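Local atomic coordinates of intracellular serine protease (Bacillus licheniformis, PDB entry 4ZOQ), a protein that probably acts as a subtilisin-like serine endopeptidase, a protease of the S8 family linked to lanthipeptide processing and used for sequence-specific cleavage of peptide bonds. Residues A27-S32 with F223-G228; S140-D145 with K149-A154; L288-Y293 with R299-K304. All blocks are in the same frame, centred on the assembly; numbering follows the deposited sequence.

Contact 1: residues A27-S32 with F223-G228; sequences AKQTDS and FTAPGG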
ATOM      1  N   ALA B  27      10.518  14.158 -10.282  1.00 29.08           N
ATOM      2  CA  ALA B  27      11.114  15.495 -10.282  1.00 31.66           C
ATOM      3  C   ALA B  27      10.203  16.472  -9.536  1.00 30.34           C
ATOM      4  O   ALA B  27      10.684  17.333  -8.804  1.00 28.66           O
ATOM      5  CB  ALA B  27      11.379  15.985 -11.702  1.00 27.99           C
ATOM      6  N   LYS B  28       8.891  16.324  -9.714  1.00 29.43           N
ATOM      7  CA  LYS B  28       7.944  17.167  -8.994  1.00 31.83           C
ATOM      8  C   LYS B  28       8.031  16.938  -7.484  1.00 31.81           C
ATOM      9  O   LYS B  28       8.230  17.868  -6.716  1.00 30.49           O
ATOM     10  CB  LYS B  28       6.528  16.912  -9.501  1.00 34.22           C
ATOM     11  CG  LYS B  28       5.515  17.829  -8.909  1.00 44.01           C
ATOM     12  CD  LYS B  28       4.102  17.607  -9.445  1.00 53.35           C
ATOM     13  CE  LYS B  28       3.189  18.764  -8.980  1.00 57.07           C
ATOM     14  NZ  LYS B  28       3.202  19.926  -9.922  1.00 60.52           N
ATOM     15  N   GLN B  29       7.968  15.676  -7.080  1.00 32.08           N
ATOM     16  CA  GLN B  29       8.020  15.296  -5.680  1.00 28.81           C
ATOM     17  C   GLN B  29       9.291  15.774  -4.945  1.00 31.23           C
ATOM     18  O   GLN B  29       9.213  16.332  -3.838  1.00 30.90           O
ATOM     19  CB  GLN B  29       7.907  13.776  -5.578  1.00 26.77           C
ATOM     20  CG  GLN B  29       6.504  13.192  -5.770  1.00 28.06           C
ATOM     21  CD  GLN B  29       5.641  13.304  -4.503  1.00 30.95           C
ATOM     22  OE1 GLN B  29       5.982  14.032  -3.559  1.00 32.52           O
ATOM     23  NE2 GLN B  29       4.558  12.531  -4.452  1.00 29.42           N
ATOM     24  N   THR B  30      10.445  15.587  -5.590  1.00 31.79           N
ATOM     25  CA  THR B  30      11.756  15.772  -4.970  1.00 31.80           C
ATOM     26  C   THR B  30      12.424  17.112  -5.318  1.00 31.07           C
ATOM     27  O   THR B  30      13.609  17.300  -5.019  1.00 32.68           O
ATOM     28  CB  THR B  30      12.736  14.637  -5.385  1.00 31.94           C
ATOM     29  OG1 THR B  30      12.915  14.668  -6.807  1.00 31.82           O
ATOM     30  CG2 THR B  30      12.210  13.261  -4.971  1.00 28.95           C
ATOM     31  N   ASP B  31      11.673  18.013  -5.952  1.00 29.32           N
ATOM     32  CA  ASP B  31      12.181  19.292  -6.437  1.00 32.29           C
ATOM     33  C   ASP B  31      13.419  19.061  -7.337  1.00 33.37           C
ATOM     34  O   ASP B  31      14.536  19.502  -7.019  1.00 31.02           O
ATOM     35  CB  ASP B  31      12.521  20.249  -5.284  1.00 32.75           C
ATOM     36  CG  ASP B  31      12.796  21.684  -5.771  1.00 36.53           C
ATOM     37  OD1 ASP B  31      12.452  22.006  -6.939  1.00 33.83           O
ATOM     38  OD2 ASP B  31      13.335  22.494  -4.982  1.00 38.85           O
ATOM     39  N   SER B  32      13.210  18.337  -8.437  1.00 31.55           N
ATOM     40  CA  SER B  32      14.297  17.930  -9.334  1.00 32.68           C
ATOM     41  C   SER B  32      15.423  17.231  -8.578  1.00 34.12           C
ATOM     42  O   SER B  32      16.586  17.537  -8.789  1.00 36.54           O
ATOM     43  CB  SER B  32      14.832  19.129 -10.116  1.00 32.72           C
ATOM     44  OG  SER B  32      13.819  19.618 -10.985  1.00 36.45           O
ATOM     45  N   PHE B 223      -5.154  12.159   0.905  1.00 29.17           N
ATOM     46  CA  PHE B 223      -4.117  12.757   0.104  1.00 28.69           C
ATOM     47  C   PHE B 223      -4.201  12.263  -1.322  1.00 27.93           C
ATOM     48  O   PHE B 223      -4.867  11.293  -1.648  1.00 25.28           O
ATOM     49  CB  PHE B 223      -2.727  12.441   0.620  1.00 25.96           C
ATOM     50  CG  PHE B 223      -2.447  12.938   1.987  1.00 32.00           C
ATOM     51  CD1 PHE B 223      -2.200  14.284   2.215  1.00 30.43           C
ATOM     52  CD2 PHE B 223      -2.359  12.038   3.053  1.00 28.81           C
ATOM     53  CE1 PHE B 223      -1.911  14.732   3.474  1.00 34.04           C
ATOM     54  CE2 PHE B 223      -2.065  12.477   4.314  1.00 32.13           C
ATOM     55  CZ  PHE B 223      -1.841  13.832   4.538  1.00 33.55           C
ATOM     56  N   THR B 224      -3.427  12.938  -2.139  1.00 27.27           N
ATOM     57  CA  THR B 224      -3.285  12.630  -3.525  1.00 27.41           C
ATOM     58  C   THR B 224      -1.792  12.595  -3.880  1.00 28.58           C
ATOM     59  O   THR B 224      -0.954  13.175  -3.167  1.00 27.12           O
ATOM     60  CB  THR B 224      -4.131  13.687  -4.296  1.00 30.81           C
ATOM     61  OG1 THR B 224      -5.347  13.082  -4.765  1.00 32.78           O
ATOM     62  CG2 THR B 224      -3.415  14.305  -5.377  1.00 26.49           C
ATOM     63  N   ALA B 225      -1.436  11.855  -4.927  1.00 27.83           N
ATOM     64  CA  ALA B 225      -0.066  11.893  -5.434  1.00 27.53           C
ATOM     65  C   ALA B 225      -0.079  11.647  -6.952  1.00 25.68           C
ATOM     66  O   ALA B 225      -1.044  11.088  -7.485  1.00 24.04           O
ATOM     67  CB  ALA B 225       0.820  10.881  -4.710  1.00 25.78           C
ATOM     68  N   PRO B 226       0.969  12.111  -7.654  1.00 27.95           N
ATOM     69  CA  PRO B 226       0.931  11.956  -9.117  1.00 28.25           C
ATOM     70  C   PRO B 226       1.072  10.506  -9.620  1.00 25.66           C
ATOM     71  O   PRO B 226       2.168   9.955  -9.709  1.00 26.14           O
ATOM     72  CB  PRO B 226       2.118  12.819  -9.583  1.00 26.90           C
ATOM     73  CG  PRO B 226       2.997  12.996  -8.390  1.00 26.79           C
ATOM     74  CD  PRO B 226       2.075  12.987  -7.212  1.00 27.91           C
ATOM     75  N   GLY B 227      -0.063   9.900  -9.935  1.00 26.67           N
ATOM     76  CA  GLY B 227      -0.104   8.562 -10.496  1.00 24.02           C
ATOM     77  C   GLY B 227      -0.446   8.528 -11.990  1.00 25.45           C
ATOM     78  O   GLY B 227      -0.580   7.448 -12.554  1.00 28.25           O
ATOM     79  N   GLY B 228      -0.708   9.684 -12.609  1.00 25.31           N
ATOM     80  CA  GLY B 228      -0.795   9.739 -14.054  1.00 25.70           C
ATOM     81  C   GLY B 228      -1.998   9.054 -14.658  1.00 30.02           C
ATOM     82  O   GLY B 228      -2.875   8.552 -13.945  1.00 27.08           O
TER
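Gln29 reaches from its helix to Pro226 and Ala225 at the end of the strand. Its amide nitrogen does the touching. NE2 of Gln29 lies 3.7 Å from CD of Pro226, the ring carbon next to the proline nitrogen. The methyl CB of Ala225 is a little farther from the same Gln29 NE2, at 4.1 Å. Both are van der Waals contacts of a polar nitrogen with carbon. The backbones stay well apart, with CA of Gln29 8.6 Å from CA of Pro226, so a long side chain has to span the space between them.

The shape of Gln29 explains the reach. CG stands anti to the carbonyl carbon, and the chain then bends at CG (chi2 -80°), which carries the amide toward the strand end. The amide is buried, and both of its ends are satisfied by other parts of the fold. OE1 of Gln29 accepts a hydrogen bond from the backbone N of Ala333. NE2 of Gln29 donates to OE1 of Gln281, whose own NE2 binds the carbonyl of Pro226. Gln281 therefore links the two partners from the second shell, and the bonds at both ends of the Gln29 amide hold it against turning. The helix that carries Gln29 is closed by a Schellman motif at Asp31.

The contact joins helix 24-30 to strand 221-226, an outermost strand, within this chain, of the mixed sheet of the subtilase fold. Trp24 and Phe25 of the same helix also touch Pro226. Strand 200-205 pairs alongside through Gly203, and helix 275-297 covers Ala225 with Ala278, Gln281 and Val282.

Contact 2: residues S140-D145 with K149-A154; sequences SYTSLD and KVLMKA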
ATOM      1  N   SER B 140     -10.177  -4.441  -1.683  1.00 32.21           N
ATOM      2  CA  SER B 140     -11.297  -5.220  -2.152  1.00 35.83           C
ATOM      3  C   SER B 140     -12.540  -4.369  -1.983  1.00 37.55           C
ATOM      4  O   SER B 140     -12.587  -3.516  -1.086  1.00 32.91           O
ATOM      5  CB  SER B 140     -11.421  -6.529  -1.377  1.00 32.86           C
ATOM      6  OG  SER B 140     -11.828  -6.278  -0.037  1.00 41.07           O
ATOM      7  N   TYR B 141     -13.530  -4.584  -2.850  1.00 37.06           N
ATOM      8  CA  TYR B 141     -14.841  -3.940  -2.685  1.00 37.04           C
ATOM      9  C   TYR B 141     -15.778  -4.918  -2.002  1.00 39.76           C
ATOM     10  O   TYR B 141     -16.196  -5.920  -2.585  1.00 41.04           O
ATOM     11  CB  TYR B 141     -15.396  -3.475  -4.014  1.00 34.07           C
ATOM     12  CG  TYR B 141     -14.525  -2.432  -4.669  1.00 37.17           C
ATOM     13  CD1 TYR B 141     -13.397  -2.811  -5.389  1.00 33.15           C
ATOM     14  CD2 TYR B 141     -14.816  -1.067  -4.560  1.00 35.99           C
ATOM     15  CE1 TYR B 141     -12.584  -1.879  -5.994  1.00 36.42           C
ATOM     16  CE2 TYR B 141     -14.006  -0.114  -5.170  1.00 32.65           C
ATOM     17  CZ  TYR B 141     -12.888  -0.527  -5.894  1.00 39.11           C
ATOM     18  OH  TYR B 141     -12.052   0.389  -6.520  1.00 34.53           O
ATOM     19  N   THR B 142     -16.080  -4.616  -0.745  1.00 38.22           N
ATOM     20  CA  THR B 142     -16.744  -5.555   0.137  1.00 38.87           C
ATOM     21  C   THR B 142     -18.171  -5.150   0.458  1.00 39.31           C
ATOM     22  O   THR B 142     -18.407  -4.040   0.959  1.00 36.24           O
ATOM     23  CB  THR B 142     -15.954  -5.672   1.482  1.00 36.66           C
ATOM     24  OG1 THR B 142     -14.633  -6.166   1.241  1.00 38.98           O
ATOM     25  CG2 THR B 142     -16.676  -6.557   2.490  1.00 33.96           C
ATOM     26  N   SER B 143     -19.111  -6.065   0.224  1.00 36.81           N
ATOM     27  CA  SER B 143     -20.497  -5.837   0.616  1.00 36.88           C
ATOM     28  C   SER B 143     -20.609  -5.936   2.119  1.00 42.81           C
ATOM     29  O   SER B 143     -20.115  -6.888   2.728  1.00 43.80           O
ATOM     30  CB  SER B 143     -21.442  -6.831  -0.058  1.00 36.45           C
ATOM     31  OG  SER B 143     -21.298  -6.795  -1.475  1.00 39.54           O
ATOM     32  N   LEU B 144     -21.260  -4.951   2.719  1.00 39.66           N
ATOM     33  CA  LEU B 144     -21.407  -4.939   4.155  1.00 38.66           C
ATOM     34  C   LEU B 144     -22.685  -5.680   4.581  1.00 43.05           C
ATOM     35  O   LEU B 144     -23.525  -5.137   5.291  1.00 39.16           O
ATOM     36  CB  LEU B 144     -21.414  -3.505   4.668  1.00 38.54           C
ATOM     37  CG  LEU B 144     -20.060  -2.805   4.597  1.00 43.06           C
ATOM     38  CD1 LEU B 144     -20.146  -1.378   5.127  1.00 46.95           C
ATOM     39  CD2 LEU B 144     -19.025  -3.598   5.359  1.00 42.18           C
ATOM     40  N   ASP B 145     -22.843  -6.917   4.122  1.00 45.66           N
ATOM     41  CA  ASP B 145     -23.820  -7.805   4.739  1.00 46.30           C
ATOM     42  C   ASP B 145     -23.219  -8.319   6.051  1.00 49.06           C
ATOM     43  O   ASP B 145     -22.190  -7.808   6.496  1.00 48.28           O
ATOM     44  CB  ASP B 145     -24.215  -8.958   3.812  1.00 45.91           C
ATOM     45  CG  ASP B 145     -23.039  -9.774   3.348  1.00 49.55           C
ATOM     46  OD1 ASP B 145     -21.948  -9.687   3.957  1.00 50.70           O
ATOM     47  OD2 ASP B 145     -23.216 -10.539   2.381  1.00 55.17           O
ATOM     48  N   LYS B 149     -19.525  -7.172   7.384  1.00 41.08           N
ATOM     49  CA  LYS B 149     -19.235  -6.367   8.555  1.00 41.92           C
ATOM     50  C   LYS B 149     -18.225  -7.019   9.488  1.00 43.55           C
ATOM     51  O   LYS B 149     -17.457  -6.323  10.161  1.00 40.70           O
ATOM     52  CB  LYS B 149     -20.511  -6.073   9.315  1.00 38.71           C
ATOM     53  CG  LYS B 149     -21.586  -5.483   8.453  1.00 48.34           C
ATOM     54  CD  LYS B 149     -22.706  -4.955   9.318  1.00 56.47           C
ATOM     55  CE  LYS B 149     -23.867  -4.475   8.477  1.00 61.44           C
ATOM     56  NZ  LYS B 149     -25.071  -4.224   9.335  1.00 70.16           N
ATOM     57  N   VAL B 150     -18.201  -8.347   9.511  1.00 43.33           N
ATOM     58  CA  VAL B 150     -17.254  -9.062  10.353  1.00 43.26           C
ATOM     59  C   VAL B 150     -15.844  -8.896   9.788  1.00 41.86           C
ATOM     60  O   VAL B 150     -14.890  -8.638  10.530  1.00 37.57           O
ATOM     61  CB  VAL B 150     -17.612 -10.563  10.472  1.00 47.60           C
ATOM     62  CG1 VAL B 150     -16.451 -11.327  11.072  1.00 39.69           C
ATOM     63  CG2 VAL B 150     -18.843 -10.728  11.358  1.00 50.00           C
ATOM     64  N   LEU B 151     -15.726  -9.035   8.469  1.00 37.14           N
ATOM     65  CA  LEU B 151     -14.454  -8.806   7.782  1.00 40.15           C
ATOM     66  C   LEU B 151     -13.937  -7.387   8.052  1.00 40.45           C
ATOM     67  O   LEU B 151     -12.740  -7.189   8.293  1.00 39.45           O
ATOM     68  CB  LEU B 151     -14.596  -9.039   6.274  1.00 40.50           C
ATOM     69  CG  LEU B 151     -13.310  -9.008   5.448  1.00 42.37           C
ATOM     70  CD1 LEU B 151     -12.466 -10.206   5.759  1.00 34.62           C
ATOM     71  CD2 LEU B 151     -13.606  -8.933   3.943  1.00 41.23           C
ATOM     72  N   MET B 152     -14.834  -6.407   8.006  1.00 34.99           N
ATOM     73  CA  MET B 152     -14.445  -5.031   8.251  1.00 36.65           C
ATOM     74  C   MET B 152     -14.019  -4.838   9.688  1.00 38.29           C
ATOM     75  O   MET B 152     -13.074  -4.099   9.980  1.00 35.57           O
ATOM     76  CB  MET B 152     -15.578  -4.067   7.884  1.00 33.65           C
ATOM     77  CG  MET B 152     -15.251  -2.594   8.133  1.00 36.37           C
ATOM     78  SD  MET B 152     -16.323  -1.500   7.160  1.00 43.61           S
ATOM     79  CE  MET B 152     -15.783   0.134   7.684  1.00 43.51           C
ATOM     80  N   LYS B 153     -14.739  -5.501  10.586  1.00 43.61           N
ATOM     81  CA  LYS B 153     -14.463  -5.440  12.017  1.00 38.14           C
ATOM     82  C   LYS B 153     -13.072  -5.986  12.312  1.00 39.90           C
ATOM     83  O   LYS B 153     -12.313  -5.428  13.121  1.00 39.61           O
ATOM     84  CB  LYS B 153     -15.520  -6.241  12.776  1.00 40.48           C
ATOM     85  CG  LYS B 153     -15.360  -6.290  14.279  1.00 43.71           C
ATOM     86  CD  LYS B 153     -16.527  -7.039  14.879  1.00 52.41           C
ATOM     87  CE  LYS B 153     -16.531  -6.996  16.393  1.00 58.47           C
ATOM     88  NZ  LYS B 153     -17.645  -7.855  16.887  1.00 64.07           N
ATOM     89  N   ALA B 154     -12.747  -7.088  11.646  1.00 39.52           N
ATOM     90  CA  ALA B 154     -11.441  -7.714  11.778  1.00 39.28           C
ATOM     91  C   ALA B 154     -10.372  -6.783  11.263  1.00 38.35           C
ATOM     92  O   ALA B 154      -9.313  -6.586  11.875  1.00 34.67           O
ATOM     93  CB  ALA B 154     -11.402  -9.038  10.995  1.00 35.25           C
TER
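The backbones of Leu144 and Lys149 come close, CA to CA 5.1 Å. N of Lys149 donates to O of Asp145 at 2.9 Å, with an N-H...O angle of 158°. This is the i to i+4 bond of the first helical turn. Leu144 is the centre of an inverse gamma turn that ends the strand. Asp145 then takes the N-cap position, and its OD1 caps the backbone N of Gly148.

Lys149 folds back over this turn. Its CG stands anti to its own carbonyl carbon (chi1 -53°) and the rest of the chain is extended. The aliphatic part thus runs along two carbonyls, with CG of Lys149 3.1 Å from O of Asp145 and CE of Lys149 3.3 Å from O of Leu144. These are carbon contacts, and Lys149 is exposed to solvent.

Leu144 is the buried member. Its side chain and that of Met152 cross at an angle, and CD2 of Leu144 meets SD of Met152 at 3.9 Å. Met152 comes to meet it with an extended chain, CG anti to the backbone N. Farther along the strand, Thr142 offers both of its branches to one methyl: CD2 of Leu151 is 4.0 Å from Thr142 OG1 and 4.1 Å from Thr142 CG2.

The helix start thus packs back on the strand that leads into it. Strand 140-143 pairs with antiparallel strand 189-192, whose Val190 touches both Leu144 and Met152. Helix 116-128 meets Leu151 through Met120, and Val150 and Ala154 pack on Ile89 and Phe63 of a neighbouring chain.

Contact 3: residues L288-Y293 with R299-K304; sequences LVISEY and RKPSAK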
ATOM      1  N   LEU B 288      10.612   9.501   4.469  1.00 26.05           N
ATOM      2  CA  LEU B 288      11.575  10.601   4.451  1.00 31.51           C
ATOM      3  C   LEU B 288      11.453  11.499   5.691  1.00 30.60           C
ATOM      4  O   LEU B 288      12.467  11.890   6.271  1.00 29.75           O
ATOM      5  CB  LEU B 288      11.428  11.443   3.182  1.00 30.63           C
ATOM      6  CG  LEU B 288      12.076  10.919   1.907  1.00 31.06           C
ATOM      7  CD1 LEU B 288      12.042  12.025   0.836  1.00 30.89           C
ATOM      8  CD2 LEU B 288      13.518  10.463   2.195  1.00 29.79           C
ATOM      9  N   VAL B 289      10.214  11.816   6.086  1.00 32.12           N
ATOM     10  CA  VAL B 289       9.963  12.671   7.243  1.00 29.04           C
ATOM     11  C   VAL B 289      10.453  11.982   8.513  1.00 32.67           C
ATOM     12  O   VAL B 289      11.142  12.601   9.331  1.00 32.97           O
ATOM     13  CB  VAL B 289       8.479  13.020   7.375  1.00 30.32           C
ATOM     14  CG1 VAL B 289       8.177  13.596   8.761  1.00 30.08           C
ATOM     15  CG2 VAL B 289       8.086  13.997   6.290  1.00 30.05           C
ATOM     16  N   ILE B 290      10.135  10.696   8.657  1.00 28.39           N
ATOM     17  CA  ILE B 290      10.605   9.953   9.806  1.00 29.42           C
ATOM     18  C   ILE B 290      12.144   9.980   9.858  1.00 32.06           C
ATOM     19  O   ILE B 290      12.725  10.240  10.913  1.00 29.93           O
ATOM     20  CB  ILE B 290      10.091   8.489   9.799  1.00 31.77           C
ATOM     21  CG1 ILE B 290       8.583   8.448  10.064  1.00 28.14           C
ATOM     22  CG2 ILE B 290      10.822   7.658  10.865  1.00 30.13           C
ATOM     23  CD1 ILE B 290       7.904   7.175   9.698  1.00 26.47           C
ATOM     24  N   SER B 291      12.797   9.763   8.715  1.00 29.98           N
ATOM     25  CA  SER B 291      14.255   9.775   8.658  1.00 32.63           C
ATOM     26  C   SER B 291      14.803  11.146   9.094  1.00 34.39           C
ATOM     27  O   SER B 291      15.660  11.232   9.978  1.00 31.13           O
ATOM     28  CB  SER B 291      14.724   9.443   7.244  1.00 31.93           C
ATOM     29  OG  SER B 291      14.293   8.144   6.857  1.00 30.52           O
ATOM     30  N   GLU B 292      14.264  12.228   8.530  1.00 32.70           N
ATOM     31  CA  GLU B 292      14.762  13.531   8.928  1.00 35.92           C
ATOM     32  C   GLU B 292      14.521  13.802  10.421  1.00 35.38           C
ATOM     33  O   GLU B 292      15.412  14.274  11.131  1.00 35.72           O
ATOM     34  CB  GLU B 292      14.128  14.642   8.114  1.00 33.96           C
ATOM     35  CG  GLU B 292      14.594  15.992   8.580  1.00 36.10           C
ATOM     36  CD  GLU B 292      14.662  17.001   7.476  1.00 40.61           C
ATOM     37  OE1 GLU B 292      15.043  16.624   6.342  1.00 40.89           O
ATOM     38  OE2 GLU B 292      14.341  18.175   7.749  1.00 37.75           O
ATOM     39  N   TYR B 293      13.324  13.485  10.895  1.00 33.84           N
ATOM     40  CA  TYR B 293      12.970  13.787  12.279  1.00 38.35           C
ATOM     41  C   TYR B 293      13.880  13.032  13.252  1.00 36.42           C
ATOM     42  O   TYR B 293      14.358  13.590  14.239  1.00 36.48           O
ATOM     43  CB  TYR B 293      11.502  13.427  12.541  1.00 33.49           C
ATOM     44  CG  TYR B 293      10.982  13.877  13.883  1.00 37.68           C
ATOM     45  CD1 TYR B 293      11.281  13.173  15.053  1.00 39.77           C
ATOM     46  CD2 TYR B 293      10.204  15.034  13.986  1.00 37.40           C
ATOM     47  CE1 TYR B 293      10.787  13.599  16.300  1.00 44.48           C
ATOM     48  CE2 TYR B 293       9.711  15.479  15.217  1.00 38.46           C
ATOM     49  CZ  TYR B 293      10.004  14.759  16.365  1.00 45.01           C
ATOM     50  OH  TYR B 293       9.528  15.206  17.570  1.00 47.72           O
ATOM     51  N   ARG B 299      14.946  10.954  18.429  1.00 42.29           N
ATOM     52  CA  ARG B 299      13.722  10.417  18.999  1.00 45.52           C
ATOM     53  C   ARG B 299      12.825  10.004  17.817  1.00 44.85           C
ATOM     54  O   ARG B 299      12.974  10.537  16.731  1.00 43.44           O
ATOM     55  CB  ARG B 299      13.052  11.491  19.902  1.00 42.42           C
ATOM     56  CG  ARG B 299      11.530  11.335  20.078  1.00 56.56           C
ATOM     57  CD  ARG B 299      10.898  12.507  20.882  1.00 58.50           C
ATOM     58  NE  ARG B 299      11.061  13.801  20.216  1.00 56.21           N
ATOM     59  CZ  ARG B 299      12.009  14.667  20.549  1.00 52.56           C
ATOM     60  NH1 ARG B 299      12.852  14.358  21.522  1.00 54.97           N
ATOM     61  NH2 ARG B 299      12.123  15.822  19.913  1.00 52.26           N
ATOM     62  N   LYS B 300      11.943   9.024  17.987  1.00 43.32           N
ATOM     63  CA  LYS B 300      10.995   8.720  16.913  1.00 43.17           C
ATOM     64  C   LYS B 300       9.783   9.641  17.008  1.00 43.75           C
ATOM     65  O   LYS B 300       9.276   9.891  18.101  1.00 49.34           O
ATOM     66  CB  LYS B 300      10.532   7.258  16.948  1.00 40.92           C
ATOM     67  CG  LYS B 300      11.610   6.261  16.598  1.00 43.64           C
ATOM     68  CD  LYS B 300      11.202   4.829  16.920  1.00 49.52           C
ATOM     69  CE  LYS B 300      12.339   3.866  16.565  1.00 54.01           C
ATOM     70  NZ  LYS B 300      11.929   2.450  16.686  1.00 65.49           N
ATOM     71  N   PRO B 301       9.300  10.139  15.866  1.00 38.84           N
ATOM     72  CA  PRO B 301       8.088  10.960  15.904  1.00 37.59           C
ATOM     73  C   PRO B 301       6.840  10.065  16.058  1.00 36.31           C
ATOM     74  O   PRO B 301       6.880   8.879  15.741  1.00 33.26           O
ATOM     75  CB  PRO B 301       8.123  11.696  14.558  1.00 34.00           C
ATOM     76  CG  PRO B 301       8.800  10.758  13.646  1.00 38.07           C
ATOM     77  CD  PRO B 301       9.825   9.986  14.498  1.00 38.66           C
ATOM     78  N   SER B 302       5.747  10.607  16.582  1.00 39.31           N
ATOM     79  CA  SER B 302       4.501   9.851  16.615  1.00 35.28           C
ATOM     80  C   SER B 302       3.918   9.796  15.193  1.00 38.53           C
ATOM     81  O   SER B 302       4.322  10.598  14.339  1.00 36.23           O
ATOM     82  CB  SER B 302       3.514  10.492  17.564  1.00 32.13           C
ATOM     83  OG  SER B 302       3.063  11.720  17.039  1.00 33.42           O
ATOM     84  N   ALA B 303       3.011   8.847  14.938  1.00 36.63           N
ATOM     85  CA  ALA B 303       2.293   8.739  13.662  1.00 33.74           C
ATOM     86  C   ALA B 303       1.562  10.032  13.367  1.00 37.65           C
ATOM     87  O   ALA B 303       1.448  10.447  12.216  1.00 40.61           O
ATOM     88  CB  ALA B 303       1.320   7.579  13.684  1.00 33.16           C
ATOM     89  N   LYS B 304       1.069  10.668  14.426  1.00 40.83           N
ATOM     90  CA  LYS B 304       0.344  11.924  14.306  1.00 41.93           C
ATOM     91  C   LYS B 304       1.268  13.044  13.889  1.00 36.39           C
ATOM     92  O   LYS B 304       0.913  13.880  13.068  1.00 37.96           O
ATOM     93  CB  LYS B 304      -0.282  12.327  15.650  1.00 41.95           C
ATOM     94  CG  LYS B 304      -1.697  11.894  15.888  1.00 51.77           C
ATOM     95  CD  LYS B 304      -2.210  12.430  17.238  1.00 50.95           C
ATOM     96  CE  LYS B 304      -3.549  11.789  17.619  1.00 61.51           C
ATOM     97  NZ  LYS B 304      -3.867  11.885  19.072  1.00 67.06           N
TER
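Pro301 lies flat against the ring of Tyr293, and this is the tight part of the contact. CB of Pro301 sits over the middle of one ring face, 3.6 Å from the centroid and 14° off the ring normal, a CH-pi contact. CD of Pro301 also approaches, 3.5 Å from CD1 of Tyr293. The tyrosine torsion makes this possible: CG is anti to the backbone N (chi1 -172°), which turns the ring toward the 299-304 segment. One turn earlier, CG1 of Ile290 adds a looser apolar touch to CG of Pro301 at 4.3 Å.

The pair sits at the connection between two consecutive helices. Helix 275-297, which carries the predicted catalytic serine Ser276 near its start, ends just before Arg299. The chain then doubles back, and Ser302 N-caps helix 303-313. Val306 of that helix touches both Ile290 and Pro301, so Pro301 packs between the two helices.

Toward solvent the contact is looser. The carbonyl O of Arg299 lies at the edge of the tyrosine ring, near its plane. The exposed Arg299 side chain bends at CD, and its NE makes a weak hydrogen bond of 3.4 Å to OH of Tyr293. The hydroxyl lies at the edge of the guanidinium, in its plane, while the ring and guanidinium planes are 79° apart. The stronger partner of this hydroxyl is NE2 of Gln305. With an alanine at Tyr293 the ring and hydroxyl are gone; Pro301 would probably lose the face it packs on, and NE2 of Gln305 and NE of Arg299 would be likely to lack this acceptor. The CB of Lys300 points away from segment 288-293, although its side chain touches Arg294 farther along the same helix.

Overall arrangement
Contact 1 spans the longest stretch of chain, closing a loop of 190 residues, and contact 2 is nested inside that loop. Contact 3 follows both in sequence. Contacts 1 and 2 lie on opposite sides of the chain centre, their own centres about 32 Å apart. Contacts 2 and 3 are equally distant, while contacts 1 and 3 are about 20 Å apart between centres. Helix 275-297, which carries the predicted catalytic Ser276 near its start, runs from the sheet region of contact 1, where it covers the strand end, to the surface turn of contact 3. Contact 2 is also a surface turn leading into a helix, but lies away from the predicted active site.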